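Local coordinates for cupin type-2 domain-containing protein (Klebsiella pneumoniae subsp. pneumoniae MGH 78578, PDB 3H8U), which is of unknown function but has a cupin fold, forms a dimer and probably binds a metal ion, as many proteins of that family do, at residues R13-V17 with D18-R22; Y73-G76 with N77-T81. One frame throughout, in Å; residues are numbered along the deposited sequence. Where two conformers were deposited one is given.

Both contacts are local turns of the chain that also touch the second subunit, but they lie on opposite sides of the chain's centre, with nearest atoms about 17 Å apart. Contact 1 is a surface contact at the end of strand 14-16, which pairs with a strand of the second subunit before the chain coils into the short helix 17-20. Contact 2, partly buried, closes the hairpin of strands 70-74 and 80-84. Successive carbonyls accepting N-H groups, with a Phe-15/Tyr-20 contact beside them, hold contact 1; ladder bonds, a type I' turn and polar side-chain bonds hold contact 2. Across the dimer interface, Arg-13 NH2 of one subunit bonds, weakly in one copy, to Tyr-73 OH of the other.

Contact 1: R13-V17 with D18-R22; sequences RIFSV and DEYVR
Phe-15 and Tyr-20 meet where the chain leaves strand 14-16 and coils into the short helix 17-20. Tyr-20 brings its OH to the edge of the Phe-15 ring, 3.4 Å from CD2 and near the ring plane. Both side chains set CG beside the backbone N, opposite the carbonyl carbon (chi1 -54° in Phe-15, -75° in Tyr-20), and both touch Val-33. Ser-16 O lies at the edge of the Tyr-20 ring, near its plane, 3.5 Å from CD1. Ser-16 O also accepts from Glu-19 N at 3.0 Å. Val-17 O accepts from Tyr-20 N at 2.9 Å and, weakly, from Val-21 N. Val-17 CG1 meets Val-21 CG2 at 3.9 Å, and both valines pack on Ile-108 and Val-43. From the extended Glu-19 side chain, OE1 receives a water at 2.7 Å that also takes the N-H of Ser-16, while Ser-16 OG, in one of its two conformers, bonds to Asp-87 of the second subunit. The two terminal nitrogens of Arg-22, NH1 and NH2, grip Glu-19 O end-on, and NH1 also bonds Val-21 O. Backbone carbonyls in this turn are thus met by main-chain and arginine N-H groups, while its apolar side chains lie against the sheet.

Contact 2: Y73-G76 with N77-T81; sequences YHQG and NGIVT
Tyr-73 and Thr-81 form a hydrogen-bonded antiparallel pair in the hairpin of strands 70-74 and 80-84, a local contact round the turn in one of the two cupin sheets, where 80-84 is an outermost strand within this chain. Tyr-73 N donates to Thr-81 O at 2.7 Å, and Thr-81 N returns a bond to Tyr-73 O. Beyond the non-hydrogen-bonded pair of His-74 and Val-80, Gln-75 N reaches Ile-79 O at 2.8 Å. The chain then reverses through a type I' turn from Gly-76 to Ile-79, closed by Ile-79 N to Gly-76 O at 3.0 Å. Asn-77 and Gly-78 take its two central places with positive phi, and at the backbone angles of Gly-76 and Gly-78 a CB would press against the preceding carbonyl. Because Gln-75, not Gly-76, bonds to Ile-79 O, three residues separate the paired ends; type I' turns are common in beta hairpins, and this one lies within the double-stranded beta-helix that defines cupins.

The His-74 ring reaches along the turn: with CG opposite the backbone N (chi1 -175°), NE2 accepts from Gly-78 N at 3.0 Å, that nitrogen lying in the ring plane (7° out of it). Its other nitrogen, ND1, bonds to Ser-54, so both ring nitrogens are engaged and the rotation of the ring is fixed. Over one face lies Gly-76 N, offset toward the rim. On the side of the sheet carrying Tyr-73, Gln-75 extends its amide across Thr-81 at about a right angle, NE2 making a weak bond to OG1 at 2.8 Å. Thr-81 OG1 lies at the edge of the Tyr-73 ring, 3.7 Å from Tyr-73 CD2, and gives a weak bond to Tyr-73 O. Tyr-73 stacks edge-to-face with Trp-64, and it and Thr-81 pack on Ile-14 of the second subunit.

Contact 1: R13-V17 with D18-R22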
# COMPACT_ATOMS: atom_id res chain seq x y z
N ARG A 13 3.27 -2.77 -14.46
CA ARG A 13 3.57 -2.60 -13.05
C ARG A 13 2.81 -1.52 -12.36
O ARG A 13 3.08 -1.30 -11.17
CB ARG A 13 5.09 -2.38 -12.89
CG ARG A 13 5.90 -3.66 -13.19
CD ARG A 13 7.38 -3.50 -13.29
NE ARG A 13 7.92 -2.75 -12.16
CZ ARG A 13 9.19 -2.40 -12.04
NH1 ARG A 13 10.08 -2.71 -12.98
NH2 ARG A 13 9.58 -1.71 -10.97
N ILE A 14 1.92 -0.83 -13.07
CA ILE A 14 1.13 0.26 -12.50
C ILE A 14 -0.32 -0.19 -12.66
O ILE A 14 -0.73 -0.62 -13.76
CB ILE A 14 1.40 1.60 -13.18
CG1 ILE A 14 2.86 2.00 -13.02
CG2 ILE A 14 0.49 2.72 -12.66
CD1 ILE A 14 3.18 3.28 -13.62
N PHE A 15 -1.07 -0.07 -11.57
CA PHE A 15 -2.45 -0.48 -11.50
C PHE A 15 -3.24 0.67 -10.87
O PHE A 15 -2.93 1.15 -9.78
CB PHE A 15 -2.60 -1.73 -10.64
CG PHE A 15 -1.73 -2.87 -11.05
CD1 PHE A 15 -0.41 -2.93 -10.67
CD2 PHE A 15 -2.23 -3.90 -11.83
CE1 PHE A 15 0.44 -4.02 -11.07
CE2 PHE A 15 -1.39 -4.99 -12.24
CZ PHE A 15 -0.07 -5.03 -11.85
N SER A 16 -4.25 1.10 -11.58
CA SER A 16 -5.09 2.18 -11.08
C SER A 16 -6.17 1.62 -10.18
O SER A 16 -6.98 0.80 -10.57
CB SER A 16 -5.66 2.99 -12.24
OG SER A 16 -4.59 3.70 -12.85
N VAL A 17 -6.17 2.07 -8.93
CA VAL A 17 -7.19 1.62 -7.97
C VAL A 17 -8.61 1.71 -8.55
O VAL A 17 -9.39 0.76 -8.42
CB VAL A 17 -7.07 2.38 -6.61
CG1 VAL A 17 -8.31 2.19 -5.75
CG2 VAL A 17 -5.89 1.90 -5.83
N ASP A 18 -8.96 2.83 -9.19
CA ASP A 18 -10.29 2.98 -9.77
C ASP A 18 -10.72 1.87 -10.76
O ASP A 18 -11.91 1.57 -10.88
CB ASP A 18 -10.51 4.40 -10.35
CG ASP A 18 -9.66 4.72 -11.60
OD1 ASP A 18 -8.83 3.91 -12.07
OD2 ASP A 18 -9.81 5.86 -12.11
N GLU A 19 -9.75 1.29 -11.46
CA GLU A 19 -10.03 0.20 -12.39
C GLU A 19 -10.32 -1.11 -11.71
O GLU A 19 -10.94 -1.95 -12.33
CB GLU A 19 -8.88 0.01 -13.37
CG GLU A 19 -8.79 1.15 -14.31
CD GLU A 19 -7.82 0.92 -15.44
OE1 GLU A 19 -7.17 -0.14 -15.47
OE2 GLU A 19 -7.81 1.80 -16.33
N TYR A 20 -9.95 -1.24 -10.44
CA TYR A 20 -10.14 -2.47 -9.64
C TYR A 20 -11.23 -2.34 -8.57
O TYR A 20 -11.60 -3.32 -7.92
CB TYR A 20 -8.80 -2.85 -9.00
CG TYR A 20 -7.85 -3.46 -10.01
CD1 TYR A 20 -7.10 -2.64 -10.86
CD2 TYR A 20 -7.74 -4.83 -10.15
CE1 TYR A 20 -6.27 -3.17 -11.82
CE2 TYR A 20 -6.89 -5.37 -11.12
CZ TYR A 20 -6.17 -4.52 -11.94
OH TYR A 20 -5.31 -5.03 -12.86
N VAL A 21 -11.73 -1.14 -8.36
CA VAL A 21 -12.86 -0.94 -7.46
C VAL A 21 -14.09 -1.70 -7.99
O VAL A 21 -14.53 -1.53 -9.14
CB VAL A 21 -13.12 0.59 -7.21
CG1 VAL A 21 -14.46 0.83 -6.64
CG2 VAL A 21 -12.08 1.17 -6.25
N ARG A 22 -14.66 -2.52 -7.11
CA ARG A 22 -15.85 -3.33 -7.40
C ARG A 22 -16.92 -3.10 -6.31
O ARG A 22 -17.01 -3.88 -5.37
CB ARG A 22 -15.45 -4.81 -7.46
CG ARG A 22 -14.50 -5.13 -8.63
CD ARG A 22 -15.16 -4.94 -9.99
NE ARG A 22 -14.23 -5.27 -11.09
CZ ARG A 22 -13.37 -4.41 -11.63
NH1 ARG A 22 -13.37 -3.13 -11.29
NH2 ARG A 22 -12.53 -4.82 -12.57
O HOH W 1 -4.91 -0.38 -14.08

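Contact 2: Y73-G76 with N77-T81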
# COMPACT_ATOMS: atom_id res chain seq x y z
N TYR A 73 -12.14 1.05 12.50
CA TYR A 73 -11.24 -0.09 12.33
C TYR A 73 -11.38 -0.95 13.59
O TYR A 73 -11.11 -0.48 14.68
CB TYR A 73 -9.82 0.43 12.18
CG TYR A 73 -8.77 -0.61 11.91
CD1 TYR A 73 -8.76 -1.32 10.72
CD2 TYR A 73 -7.76 -0.88 12.86
CE1 TYR A 73 -7.73 -2.26 10.45
CE2 TYR A 73 -6.78 -1.81 12.59
CZ TYR A 73 -6.76 -2.50 11.40
OH TYR A 73 -5.75 -3.43 11.18
N HIS A 74 -11.91 -2.16 13.45
CA HIS A 74 -12.04 -3.10 14.58
C HIS A 74 -10.73 -3.84 14.82
O HIS A 74 -10.18 -4.45 13.91
CB HIS A 74 -13.14 -4.13 14.32
CG HIS A 74 -13.40 -5.05 15.48
ND1 HIS A 74 -13.70 -6.39 15.32
CD2 HIS A 74 -13.41 -4.83 16.83
CE1 HIS A 74 -13.88 -6.95 16.50
NE2 HIS A 74 -13.68 -6.03 17.43
N GLN A 75 -10.25 -3.80 16.06
CA GLN A 75 -8.95 -4.38 16.44
C GLN A 75 -9.12 -5.67 17.24
O GLN A 75 -8.14 -6.17 17.80
CB GLN A 75 -8.13 -3.35 17.25
CG GLN A 75 -7.89 -2.03 16.47
CD GLN A 75 -6.79 -1.15 17.04
OE1 GLN A 75 -6.23 -1.43 18.11
NE2 GLN A 75 -6.50 -0.06 16.36
N GLY A 76 -10.35 -6.20 17.29
CA GLY A 76 -10.69 -7.36 18.10
C GLY A 76 -11.30 -6.92 19.44
O GLY A 76 -11.02 -5.82 19.92
N ASN A 77 -12.18 -7.74 20.00
CA ASN A 77 -12.71 -7.50 21.35
C ASN A 77 -13.58 -6.26 21.52
O ASN A 77 -13.74 -5.76 22.64
CB ASN A 77 -11.56 -7.36 22.35
CG ASN A 77 -10.69 -8.57 22.42
OD1 ASN A 77 -11.07 -9.55 23.06
ND2 ASN A 77 -9.49 -8.51 21.79
N GLY A 78 -14.11 -5.74 20.42
CA GLY A 78 -14.95 -4.55 20.49
C GLY A 78 -14.13 -3.26 20.51
O GLY A 78 -14.70 -2.17 20.68
N ILE A 79 -12.82 -3.39 20.29
CA ILE A 79 -11.92 -2.24 20.27
C ILE A 79 -11.98 -1.62 18.88
O ILE A 79 -11.75 -2.28 17.87
CB ILE A 79 -10.47 -2.63 20.62
CG1 ILE A 79 -10.39 -3.19 22.05
CG2 ILE A 79 -9.53 -1.39 20.51
CD1 ILE A 79 -9.08 -3.90 22.32
N VAL A 80 -12.29 -0.33 18.84
CA VAL A 80 -12.49 0.34 17.60
C VAL A 80 -11.71 1.63 17.59
O VAL A 80 -11.76 2.42 18.55
CB VAL A 80 -13.98 0.59 17.37
CG1 VAL A 80 -14.22 1.40 16.15
CG2 VAL A 80 -14.72 -0.76 17.29
N THR A 81 -10.99 1.83 16.49
CA THR A 81 -10.27 3.05 16.25
C THR A 81 -10.74 3.66 14.91
O THR A 81 -11.41 3.01 14.13
CB THR A 81 -8.77 2.82 16.24
OG1 THR A 81 -8.49 1.72 15.40
CG2 THR A 81 -8.27 2.52 17.63
O HOH W 2 -7.63 -6.19 20.30